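Local coordinates for capsid protein (Infectious hypodermal and hematopoietic necrosis virus, PDB 3N7X), which assembles, in sixty copies, the icosahedral shell of a shrimp densovirus and binds calcium ions, at residues Tyr72-Pro75 with Asn80-Leu83; Leu76-Leu81 with Gly318-Cys323; Gln97-Val102 with Gly222-Thr227; Pro147-Phe152 with Leu281-Gln286. One frame throughout, in Å; residues are numbered along the deposited sequence.

Contact 1: residues Tyr72-Pro75 with Asn80-Leu83; sequences YCLP and NLYL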
loop_
_atom_site.group_PDB
_atom_site.type_symbol
_atom_site.label_atom_id
_atom_site.label_comp_id
_atom_site.label_asym_id
_atom_site.label_seq_id
_atom_site.Cartn_x
_atom_site.Cartn_y
_atom_site.Cartn_z
ATOM N N TYR A 72 -14.346 7.632 100.978
ATOM C CA TYR A 72 -13.090 6.917 101.110
ATOM C C TYR A 72 -12.161 7.549 100.099
ATOM O O TYR A 72 -12.585 7.919 99.005
ATOM C CB TYR A 72 -13.246 5.438 100.775
ATOM C CG TYR A 72 -14.084 4.663 101.753
ATOM C CD1 TYR A 72 -15.469 4.587 101.608
ATOM C CD2 TYR A 72 -13.493 3.990 102.823
ATOM C CE1 TYR A 72 -16.244 3.854 102.504
ATOM C CE2 TYR A 72 -14.256 3.256 103.722
ATOM C CZ TYR A 72 -15.630 3.191 103.560
ATOM O OH TYR A 72 -16.388 2.463 104.451
ATOM N N CYS A 73 -10.893 7.679 100.461
ATOM C CA CYS A 73 -9.923 8.266 99.557
ATOM C C CYS A 73 -8.835 7.261 99.209
ATOM O O CYS A 73 -8.390 6.500 100.066
ATOM C CB CYS A 73 -9.294 9.507 100.198
ATOM S SG CYS A 73 -7.924 10.224 99.250
ATOM N N LEU A 74 -8.428 7.243 97.945
ATOM C CA LEU A 74 -7.356 6.359 97.505
ATOM C C LEU A 74 -6.277 7.248 96.900
ATOM O O LEU A 74 -6.370 7.659 95.743
ATOM C CB LEU A 74 -7.855 5.352 96.465
ATOM C CG LEU A 74 -6.757 4.458 95.866
ATOM C CD1 LEU A 74 -5.931 3.812 96.968
ATOM C CD2 LEU A 74 -7.390 3.394 94.992
ATOM N N PRO A 75 -5.243 7.570 97.687
ATOM C CA PRO A 75 -4.136 8.422 97.243
ATOM C C PRO A 75 -3.104 7.689 96.387
ATOM O O PRO A 75 -2.049 7.290 96.878
ATOM C CB PRO A 75 -3.556 8.921 98.559
ATOM C CG PRO A 75 -3.689 7.714 99.432
ATOM C CD PRO A 75 -5.080 7.189 99.102
ATOM N N ASN A 80 4.400 5.487 99.020
ATOM C CA ASN A 80 4.384 4.550 100.131
ATOM C C ASN A 80 3.481 3.352 99.882
ATOM O O ASN A 80 3.765 2.252 100.351
ATOM C CB ASN A 80 3.934 5.265 101.404
ATOM C CG ASN A 80 4.658 6.576 101.617
ATOM O OD1 ASN A 80 4.507 7.518 100.832
ATOM N ND2 ASN A 80 5.457 6.647 102.679
ATOM N N LEU A 81 2.396 3.562 99.145
ATOM C CA LEU A 81 1.464 2.476 98.871
ATOM C C LEU A 81 2.044 1.410 97.960
ATOM O O LEU A 81 1.530 0.297 97.905
ATOM C CB LEU A 81 0.176 3.019 98.252
ATOM C CG LEU A 81 -0.674 3.962 99.110
ATOM C CD1 LEU A 81 -1.917 4.352 98.333
ATOM C CD2 LEU A 81 -1.065 3.285 100.420
ATOM N N TYR A 82 3.118 1.740 97.251
ATOM C CA TYR A 82 3.729 0.790 96.326
ATOM C C TYR A 82 5.025 0.169 96.836
ATOM O O TYR A 82 5.312 -0.990 96.549
ATOM C CB TYR A 82 4.013 1.474 94.988
ATOM C CG TYR A 82 2.828 2.193 94.379
ATOM C CD1 TYR A 82 1.990 1.557 93.455
ATOM C CD2 TYR A 82 2.554 3.521 94.715
ATOM C CE1 TYR A 82 0.911 2.234 92.878
ATOM C CE2 TYR A 82 1.484 4.202 94.148
ATOM C CZ TYR A 82 0.670 3.557 93.232
ATOM O OH TYR A 82 -0.372 4.251 92.667
ATOM N N LEU A 83 5.811 0.941 97.582
ATOM C CA LEU A 83 7.087 0.452 98.102
ATOM C C LEU A 83 6.965 -0.342 99.400
ATOM O O LEU A 83 7.925 -0.978 99.840
ATOM C CB LEU A 83 8.054 1.626 98.291
ATOM C CG LEU A 83 8.842 2.066 97.051
ATOM C CD1 LEU A 83 7.932 2.141 95.844
ATOM C CD2 LEU A 83 9.497 3.406 97.317
#
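The side chains of P75 and L81 cross at about a right angle, and almost everything close in this contact passes through a single methyl group, CD1 of L81. That methyl lies 3.3 Å from the backbone O of P75, a snug van der Waals approach to a carbonyl, and 4.0 Å from ring atom CG of the same proline. The torsions explain its reach: CG of L81 stands beside its own backbone N, and chi2 (-178°) then extends CD1 straight out from the helix toward the proline. W174, from helix 171-176, packs on both P75 and L81.

The arrangement illustrates how a viral jelly roll changes course after a strand. Strand 70-74 belongs to the sheet that probably corresponds to the CHEF sheet of the barrel, where its position fits that of strand C, and P75 opens the connection that soon coils into the short helix 80-83.

Packing is looser away from this methyl. CD1 of L74 is a more distant neighbour, 4.3 Å from CD1 of L81, and leans instead on I264 and M266 of the adjacent strand. CE2 of Y82 comes no closer than 5.4 Å to O of P75. None of this looser part opens to solvent, since the touching residues are all buried; a bound magnesium ion lies about 5 Å from the nearest atom of the P75 side chain.

Contact 2: residues Leu76-Leu81 with Gly318-Cys323; sequences LHWMNL and GQLNKC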
loop_
_atom_site.group_PDB
_atom_site.type_symbol
_atom_site.label_atom_id
_atom_site.label_comp_id
_atom_site.label_asym_id
_atom_site.label_seq_id
_atom_site.Cartn_x
_atom_site.Cartn_y
_atom_site.Cartn_z
ATOM N N LEU A 76 -3.414 7.529 95.104
ATOM C CA LEU A 76 -2.526 6.842 94.173
ATOM C C LEU A 76 -1.173 7.501 94.025
ATOM O O LEU A 76 -0.231 6.873 93.557
ATOM C CB LEU A 76 -3.152 6.770 92.787
ATOM C CG LEU A 76 -4.496 6.072 92.702
ATOM C CD1 LEU A 76 -4.892 5.945 91.251
ATOM C CD2 LEU A 76 -4.392 4.707 93.354
ATOM N N HIS A 77 -1.082 8.770 94.402
ATOM C CA HIS A 77 0.170 9.502 94.285
ATOM C C HIS A 77 1.149 9.230 95.429
ATOM O O HIS A 77 2.291 9.693 95.390
ATOM C CB HIS A 77 -0.111 11.005 94.198
ATOM C CG HIS A 77 -0.976 11.516 95.305
ATOM N ND1 HIS A 77 -0.668 12.650 96.029
ATOM C CD2 HIS A 77 -2.139 11.049 95.817
ATOM C CE1 HIS A 77 -1.602 12.857 96.939
ATOM N NE2 HIS A 77 -2.507 11.899 96.831
ATOM N N TRP A 78 0.704 8.488 96.441
ATOM C CA TRP A 78 1.562 8.163 97.583
ATOM C C TRP A 78 2.467 6.987 97.248
ATOM O O TRP A 78 2.010 5.847 97.171
ATOM C CB TRP A 78 0.721 7.809 98.811
ATOM C CG TRP A 78 0.008 8.968 99.441
ATOM C CD1 TRP A 78 -0.138 10.227 98.926
ATOM C CD2 TRP A 78 -0.685 8.965 100.697
ATOM N NE1 TRP A 78 -0.880 11.007 99.785
ATOM C CE2 TRP A 78 -1.228 10.258 100.879
ATOM C CE3 TRP A 78 -0.901 7.994 101.688
ATOM C CZ2 TRP A 78 -1.974 10.606 102.011
ATOM C CZ3 TRP A 78 -1.645 8.339 102.815
ATOM C CH2 TRP A 78 -2.172 9.636 102.965
ATOM N N MET A 79 3.751 7.263 97.053
ATOM C CA MET A 79 4.708 6.211 96.732
ATOM C C MET A 79 4.707 5.109 97.785
ATOM O O MET A 79 4.970 3.945 97.484
ATOM C CB MET A 79 6.111 6.801 96.614
ATOM C CG MET A 79 6.287 7.729 95.431
ATOM S SD MET A 79 7.934 8.457 95.354
ATOM C CE MET A 79 8.950 7.008 95.014
ATOM N N ASN A 80 4.400 5.487 99.020
ATOM C CA ASN A 80 4.384 4.550 100.131
ATOM C C ASN A 80 3.481 3.352 99.882
ATOM O O ASN A 80 3.765 2.252 100.351
ATOM C CB ASN A 80 3.934 5.265 101.404
ATOM C CG ASN A 80 4.658 6.576 101.617
ATOM O OD1 ASN A 80 4.507 7.518 100.832
ATOM N ND2 ASN A 80 5.457 6.647 102.679
ATOM N N LEU A 81 2.396 3.562 99.145
ATOM C CA LEU A 81 1.464 2.476 98.871
ATOM C C LEU A 81 2.044 1.410 97.960
ATOM O O LEU A 81 1.530 0.297 97.905
ATOM C CB LEU A 81 0.176 3.019 98.252
ATOM C CG LEU A 81 -0.674 3.962 99.110
ATOM C CD1 LEU A 81 -1.917 4.352 98.333
ATOM C CD2 LEU A 81 -1.065 3.285 100.420
ATOM N N GLY A 318 3.393 14.807 102.508
ATOM C CA GLY A 318 2.195 15.231 103.214
ATOM C C GLY A 318 2.111 14.580 104.580
ATOM O O GLY A 318 3.137 14.315 105.202
ATOM N N GLN A 319 0.894 14.326 105.051
ATOM C CA GLN A 319 0.701 13.687 106.346
ATOM C C GLN A 319 -0.333 12.587 106.208
ATOM O O GLN A 319 -1.286 12.716 105.445
ATOM C CB GLN A 319 0.233 14.700 107.398
ATOM C CG GLN A 319 1.178 15.868 107.604
ATOM C CD GLN A 319 0.993 16.959 106.557
ATOM O OE1 GLN A 319 1.929 17.699 106.242
ATOM N NE2 GLN A 319 -0.222 17.071 106.021
ATOM N N LEU A 320 -0.140 11.506 106.954
ATOM C CA LEU A 320 -1.054 10.375 106.920
ATOM C C LEU A 320 -2.522 10.728 107.200
ATOM O O LEU A 320 -3.421 10.003 106.771
ATOM C CB LEU A 320 -0.584 9.309 107.914
ATOM C CG LEU A 320 0.369 8.192 107.463
ATOM C CD1 LEU A 320 0.892 8.439 106.062
ATOM C CD2 LEU A 320 1.506 8.081 108.462
ATOM N N ASN A 321 -2.770 11.828 107.911
ATOM C CA ASN A 321 -4.144 12.224 108.235
ATOM C C ASN A 321 -4.634 13.426 107.445
ATOM O O ASN A 321 -5.624 14.065 107.817
ATOM C CB ASN A 321 -4.283 12.528 109.729
ATOM C CG ASN A 321 -3.375 13.663 110.187
ATOM O OD1 ASN A 321 -2.815 14.400 109.372
ATOM N ND2 ASN A 321 -3.236 13.812 111.499
ATOM N N LYS A 322 -3.933 13.735 106.360
ATOM C CA LYS A 322 -4.303 14.860 105.513
ATOM C C LYS A 322 -4.478 14.431 104.064
ATOM O O LYS A 322 -3.927 13.419 103.623
ATOM C CB LYS A 322 -3.242 15.960 105.579
ATOM C CG LYS A 322 -3.095 16.608 106.931
ATOM C CD LYS A 322 -4.336 17.376 107.324
ATOM C CE LYS A 322 -4.184 17.910 108.738
ATOM N NZ LYS A 322 -5.392 18.645 109.199
ATOM N N CYS A 323 -5.245 15.223 103.330
ATOM C CA CYS A 323 -5.509 14.964 101.928
ATOM C C CYS A 323 -5.374 16.277 101.165
ATOM O O CYS A 323 -6.130 17.221 101.405
ATOM C CB CYS A 323 -6.920 14.401 101.774
ATOM S SG CYS A 323 -7.540 14.342 100.085
#
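W78 faces a type I beta turn running from Q319 to K322, closed by the hydrogen bond from K322 N to Q319 O (3.0 Å), while its own O accepts L81 N as the chain winds into helix 80-83. The two backbones stay well apart, so the indole has to bridge them.

It does so with the outer rim of its six-membered ring. CZ2 points at the carbonyl O of K322, 3.8 Å away and in the plane of the indole; CH2 comes within 4.0 Å of L320 O, again near the ring plane. Two carbonyls thus meet the C-H rim in or near its plane, an approach that the slightly positive ring hydrogens would be expected to favour. The O of Q319 approaches more obliquely, 4.1 Å from CH2. The one apolar meeting of side chains is between CZ3 of W78 and CD1 of L320, at 4.1 Å.

Other flat groups pack against the indole. Its CD1 sits 3.5 Å above the plane of the H77 ring, over the centre of that ring, and W174 meets the indole edge-to-face while giving its NE1 hydrogen to L320 O. From the turn the chain enters strand 322-324, which pairs with strand 161-164. A tryptophan from what is probably the C-to-D connection of a jelly-roll capsid protein thus packs against a type I turn leading into the outermost strand, within this chain, of the CHEF-side sheet.

Contact 3: residues Gln97-Val102 with Gly222-Thr227; sequences QRYKMV and GGEIPT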
loop_
_atom_site.group_PDB
_atom_site.type_symbol
_atom_site.label_atom_id
_atom_site.label_comp_id
_atom_site.label_asym_id
_atom_site.label_seq_id
_atom_site.Cartn_x
_atom_site.Cartn_y
_atom_site.Cartn_z
ATOM N N GLN A 97 10.681 -6.309 99.540
ATOM C CA GLN A 97 12.060 -6.732 99.319
ATOM C C GLN A 97 12.738 -5.819 98.314
ATOM O O GLN A 97 13.895 -5.435 98.494
ATOM C CB GLN A 97 12.125 -8.168 98.797
ATOM C CG GLN A 97 12.199 -9.239 99.868
ATOM C CD GLN A 97 13.335 -9.019 100.858
ATOM O OE1 GLN A 97 13.112 -8.554 101.977
ATOM N NE2 GLN A 97 14.559 -9.349 100.446
ATOM N N ARG A 98 12.016 -5.472 97.254
ATOM C CA ARG A 98 12.588 -4.611 96.236
ATOM C C ARG A 98 12.971 -3.247 96.792
ATOM O O ARG A 98 14.093 -2.786 96.578
ATOM C CB ARG A 98 11.635 -4.485 95.042
ATOM C CG ARG A 98 11.495 -5.811 94.299
ATOM C CD ARG A 98 10.809 -5.714 92.942
ATOM N NE ARG A 98 10.940 -6.990 92.241
ATOM C CZ ARG A 98 10.898 -7.149 90.920
ATOM N NH1 ARG A 98 10.719 -6.107 90.116
ATOM N NH2 ARG A 98 11.065 -8.358 90.398
ATOM N N TYR A 99 12.070 -2.601 97.520
ATOM C CA TYR A 99 12.419 -1.303 98.074
ATOM C C TYR A 99 13.614 -1.461 99.011
ATOM O O TYR A 99 14.573 -0.690 98.958
ATOM C CB TYR A 99 11.235 -0.693 98.829
ATOM C CG TYR A 99 11.594 0.568 99.592
ATOM C CD1 TYR A 99 12.388 1.564 99.012
ATOM C CD2 TYR A 99 11.151 0.763 100.903
ATOM C CE1 TYR A 99 12.734 2.723 99.721
ATOM C CE2 TYR A 99 11.488 1.917 101.619
ATOM C CZ TYR A 99 12.280 2.891 101.024
ATOM O OH TYR A 99 12.616 4.021 101.739
ATOM N N LYS A 100 13.559 -2.485 99.854
ATOM C CA LYS A 100 14.617 -2.748 100.814
ATOM C C LYS A 100 16.005 -2.851 100.180
ATOM O O LYS A 100 16.971 -2.289 100.693
ATOM C CB LYS A 100 14.300 -4.035 101.572
ATOM C CG LYS A 100 15.275 -4.383 102.676
ATOM C CD LYS A 100 14.830 -5.658 103.371
ATOM C CE LYS A 100 15.784 -6.069 104.487
ATOM N NZ LYS A 100 15.340 -7.338 105.150
ATOM N N MET A 101 16.098 -3.555 99.060
ATOM C CA MET A 101 17.375 -3.746 98.388
ATOM C C MET A 101 17.928 -2.550 97.623
ATOM O O MET A 101 19.113 -2.538 97.293
ATOM C CB MET A 101 17.281 -4.930 97.432
ATOM C CG MET A 101 16.845 -6.217 98.097
ATOM S SD MET A 101 18.083 -6.835 99.231
ATOM C CE MET A 101 18.907 -7.980 98.200
ATOM N N VAL A 102 17.093 -1.556 97.328
ATOM C CA VAL A 102 17.567 -0.386 96.588
ATOM C C VAL A 102 17.407 0.901 97.374
ATOM O O VAL A 102 17.756 1.977 96.897
ATOM C CB VAL A 102 16.820 -0.212 95.250
ATOM C CG1 VAL A 102 17.071 -1.413 94.364
ATOM C CG2 VAL A 102 15.330 -0.027 95.497
ATOM N N GLY A 222 15.936 12.625 95.704
ATOM C CA GLY A 222 16.668 11.869 96.704
ATOM C C GLY A 222 15.879 11.549 97.962
ATOM O O GLY A 222 14.723 11.953 98.096
ATOM N N GLY A 223 16.507 10.810 98.876
ATOM C CA GLY A 223 15.867 10.458 100.131
ATOM C C GLY A 223 15.088 9.160 100.101
ATOM O O GLY A 223 14.746 8.650 99.035
ATOM N N GLU A 224 14.813 8.619 101.283
ATOM C CA GLU A 224 14.053 7.380 101.394
ATOM C C GLU A 224 12.573 7.730 101.425
ATOM O O GLU A 224 12.200 8.903 101.477
ATOM C CB GLU A 224 14.375 6.647 102.698
ATOM C CG GLU A 224 15.833 6.601 103.100
ATOM C CD GLU A 224 16.038 5.842 104.409
ATOM O OE1 GLU A 224 15.213 6.021 105.336
ATOM O OE2 GLU A 224 17.022 5.076 104.514
ATOM N N ILE A 225 11.734 6.704 101.386
ATOM C CA ILE A 225 10.297 6.894 101.478
ATOM C C ILE A 225 9.974 6.286 102.839
ATOM O O ILE A 225 9.810 5.073 102.974
ATOM C CB ILE A 225 9.534 6.164 100.345
ATOM C CG1 ILE A 225 9.677 6.938 99.029
ATOM C CG2 ILE A 225 8.049 6.078 100.682
ATOM C CD1 ILE A 225 11.068 7.010 98.496
ATOM N N PRO A 226 9.900 7.137 103.873
ATOM C CA PRO A 226 9.616 6.749 105.255
ATOM C C PRO A 226 8.252 6.137 105.498
ATOM O O PRO A 226 7.389 6.101 104.627
ATOM C CB PRO A 226 9.799 8.054 106.015
ATOM C CG PRO A 226 9.244 9.043 105.047
ATOM C CD PRO A 226 9.888 8.605 103.742
ATOM N N THR A 227 8.072 5.670 106.721
ATOM C CA THR A 227 6.843 5.040 107.142
ATOM C C THR A 227 5.981 6.065 107.870
ATOM O O THR A 227 4.812 5.824 108.169
ATOM C CB THR A 227 7.170 3.892 108.098
ATOM O OG1 THR A 227 5.980 3.159 108.380
ATOM C CG2 THR A 227 7.736 4.437 109.408
#
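CG of Y99 lies trans to the backbone N (chi1 172°), which carries the ring clear of helix 97-109 toward the segment 222-227, and its hydroxyl lands on the backbone of I225. There OH accepts the amide hydrogen of I225: the distance from N to OH is 2.8 Å and the N-H...O angle is 160°, a short and fairly straight bond. Besides this bond, OH lies 3.3 Å from CB of E224 and 4.0 Å from CB of I225. The carbonyl of I225 stands off the ring at a slant, its O 3.8 Å from CE2 of Y99, and receives a separate hydrogen bond from the hydroxyl of Y84. Both backbone polar atoms of this buried residue are therefore satisfied by tyrosines. The I225 side chain packs on M106. The residue preceding Y99, R98, forms a salt bridge with D44 of a neighbouring subunit.

The loop, which follows strand 220-221, is thus tied to the helix that precedes the long strand 111-131, and Y99 also rests on F50 of strand 45-59 and on L83 of helix 80-83.

Contact 4: residues Pro147-Phe152 with Leu281-Gln286; sequences PYLEIF and LGCRVQ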
loop_
_atom_site.group_PDB
_atom_site.type_symbol
_atom_site.label_atom_id
_atom_site.label_comp_id
_atom_site.label_asym_id
_atom_site.label_seq_id
_atom_site.Cartn_x
_atom_site.Cartn_y
_atom_site.Cartn_z
ATOM N N PRO A 147 -26.594 -3.283 93.198
ATOM C CA PRO A 147 -25.828 -2.324 94.009
ATOM C C PRO A 147 -24.535 -1.900 93.313
ATOM O O PRO A 147 -23.924 -2.690 92.597
ATOM C CB PRO A 147 -25.547 -3.099 95.295
ATOM C CG PRO A 147 -26.681 -4.085 95.361
ATOM C CD PRO A 147 -26.791 -4.544 93.931
ATOM N N TYR A 148 -24.114 -0.659 93.524
ATOM C CA TYR A 148 -22.894 -0.182 92.891
ATOM C C TYR A 148 -22.136 0.837 93.722
ATOM O O TYR A 148 -22.683 1.449 94.642
ATOM C CB TYR A 148 -23.209 0.405 91.507
ATOM C CG TYR A 148 -24.145 1.593 91.517
ATOM C CD1 TYR A 148 -23.663 2.894 91.664
ATOM C CD2 TYR A 148 -25.521 1.412 91.379
ATOM C CE1 TYR A 148 -24.533 3.991 91.670
ATOM C CE2 TYR A 148 -26.396 2.494 91.386
ATOM C CZ TYR A 148 -25.899 3.778 91.530
ATOM O OH TYR A 148 -26.779 4.834 91.539
ATOM N N LEU A 149 -20.862 1.004 93.381
ATOM C CA LEU A 149 -19.972 1.930 94.064
ATOM C C LEU A 149 -19.908 3.248 93.294
ATOM O O LEU A 149 -19.970 3.251 92.063
ATOM C CB LEU A 149 -18.573 1.315 94.138
ATOM C CG LEU A 149 -17.452 2.076 94.851
ATOM C CD1 LEU A 149 -17.706 2.083 96.352
ATOM C CD2 LEU A 149 -16.116 1.409 94.551
ATOM N N GLU A 150 -19.794 4.361 94.016
ATOM C CA GLU A 150 -19.693 5.675 93.382
ATOM C C GLU A 150 -18.250 6.161 93.509
ATOM O O GLU A 150 -17.644 6.050 94.575
ATOM C CB GLU A 150 -20.638 6.680 94.050
ATOM C CG GLU A 150 -22.097 6.245 94.069
ATOM C CD GLU A 150 -23.036 7.298 94.656
ATOM O OE1 GLU A 150 -22.626 8.022 95.592
ATOM O OE2 GLU A 150 -24.194 7.385 94.190
ATOM N N ILE A 151 -17.700 6.684 92.416
ATOM C CA ILE A 151 -16.329 7.181 92.398
ATOM C C ILE A 151 -16.327 8.643 91.959
ATOM O O ILE A 151 -16.883 8.985 90.912
ATOM C CB ILE A 151 -15.465 6.336 91.439
ATOM C CG1 ILE A 151 -15.501 4.874 91.891
ATOM C CG2 ILE A 151 -14.034 6.855 91.411
ATOM C CD1 ILE A 151 -14.855 3.916 90.928
ATOM N N PHE A 152 -15.694 9.494 92.762
ATOM C CA PHE A 152 -15.646 10.930 92.497
ATOM C C PHE A 152 -14.234 11.508 92.375
ATOM O O PHE A 152 -13.262 10.933 92.866
ATOM C CB PHE A 152 -16.345 11.688 93.630
ATOM C CG PHE A 152 -17.758 11.248 93.896
ATOM C CD1 PHE A 152 -18.816 11.759 93.148
ATOM C CD2 PHE A 152 -18.037 10.343 94.916
ATOM C CE1 PHE A 152 -20.136 11.378 93.415
ATOM C CE2 PHE A 152 -19.350 9.956 95.193
ATOM C CZ PHE A 152 -20.401 10.475 94.442
ATOM N N LEU A 281 -25.664 -1.651 102.542
ATOM C CA LEU A 281 -24.934 -2.269 101.449
ATOM C C LEU A 281 -23.452 -1.933 101.488
ATOM O O LEU A 281 -23.037 -0.938 102.081
ATOM C CB LEU A 281 -25.520 -1.813 100.105
ATOM C CG LEU A 281 -27.026 -1.989 99.891
ATOM C CD1 LEU A 281 -27.400 -1.438 98.528
ATOM C CD2 LEU A 281 -27.409 -3.461 99.995
ATOM N N GLY A 282 -22.662 -2.780 100.839
ATOM C CA GLY A 282 -21.231 -2.582 100.771
ATOM C C GLY A 282 -20.702 -3.456 99.657
ATOM O O GLY A 282 -21.483 -4.026 98.897
ATOM N N CYS A 283 -19.385 -3.568 99.545
ATOM C CA CYS A 283 -18.808 -4.408 98.511
ATOM C C CYS A 283 -17.325 -4.613 98.755
ATOM O O CYS A 283 -16.701 -3.883 99.528
ATOM C CB CYS A 283 -19.001 -3.768 97.141
ATOM S SG CYS A 283 -17.907 -2.361 96.854
ATOM N N ARG A 284 -16.772 -5.621 98.094
ATOM C CA ARG A 284 -15.355 -5.932 98.190
ATOM C C ARG A 284 -14.817 -6.055 96.778
ATOM O O ARG A 284 -15.443 -6.674 95.916
ATOM C CB ARG A 284 -15.131 -7.247 98.927
ATOM C CG ARG A 284 -13.762 -7.881 98.676
ATOM C CD ARG A 284 -13.678 -9.122 99.515
ATOM N NE ARG A 284 -12.572 -10.036 99.232
ATOM C CZ ARG A 284 -12.363 -10.637 98.069
ATOM N NH1 ARG A 284 -13.164 -10.416 97.041
ATOM N NH2 ARG A 284 -11.395 -11.530 97.961
ATOM N N VAL A 285 -13.655 -5.469 96.543
ATOM C CA VAL A 285 -13.050 -5.523 95.224
ATOM C C VAL A 285 -11.597 -5.938 95.351
ATOM O O VAL A 285 -11.044 -5.958 96.450
ATOM C CB VAL A 285 -13.087 -4.139 94.522
ATOM C CG1 VAL A 285 -14.510 -3.612 94.471
ATOM C CG2 VAL A 285 -12.178 -3.161 95.251
ATOM N N GLN A 286 -10.991 -6.284 94.223
ATOM C CA GLN A 286 -9.582 -6.637 94.201
ATOM C C GLN A 286 -8.916 -5.420 93.578
ATOM O O GLN A 286 -9.449 -4.829 92.637
ATOM C CB GLN A 286 -9.316 -7.865 93.330
ATOM C CG GLN A 286 -7.864 -8.315 93.396
ATOM C CD GLN A 286 -7.565 -9.502 92.505
ATOM O OE1 GLN A 286 -8.336 -10.461 92.449
ATOM N NE2 GLN A 286 -6.429 -9.454 91.815
#
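P147 and L281 bring their side chains together at about a right angle, the proline ring lying across the end of the leucine. CD1 of L281 does the touching, 4.1 Å from CB and 4.2 Å from CG of P147. Its reach comes from an extended chain: CG sits opposite the carbonyl carbon, and chi2 of 178° sends CD1 directly away from the strand.

Two residues farther along both segments, the second meeting has a different character. L149 holds CG opposite its backbone N, and chi2 of 70° turns CD1 to within 4.5 Å of SG of C283. This is looser packing than at P147, and M268 fills in against both L149 and C283.

The parts that touch, 147-149 and 281-283, run 59° apart and share no backbone pairing, as expected of facing sheets in a beta sandwich. Strand 149-153 lies between 199-203 and 264-268 in one sheet, and its position between them fits strand E of the jelly roll; strand 281-296, the likely strand I, pairs with 45-59 and 111-131 in the other. M123 and M127 of strand 111-131 add to the apolar layer, and L141 of a neighbouring subunit packs on both P147 and L281, so the hydrophobic filling between the sheets continues into the shell contact.

Overall arrangement
Contacts 1 and 2 form one unit: they share N80 and L81, their centres are about 6 Å apart, and Y82 OH of the first probably hydrogen-bonds to L76 O of the second at 2.8 Å. Contact 3, about 16 Å from both between centres, joins them through I225, which packs on L83 and M79. Contact 4 lies about 32 Å from contact 3, centre to centre, on the opposite side of the chain's middle, and reaches the same sheet as contacts 1 and 2 without touching them. Two residues known to bind calcium, though without the ion in this chain, lie at some distance: between side chains, Q176 is about 9 Å from L81 and Y55 about 11 Å from C283.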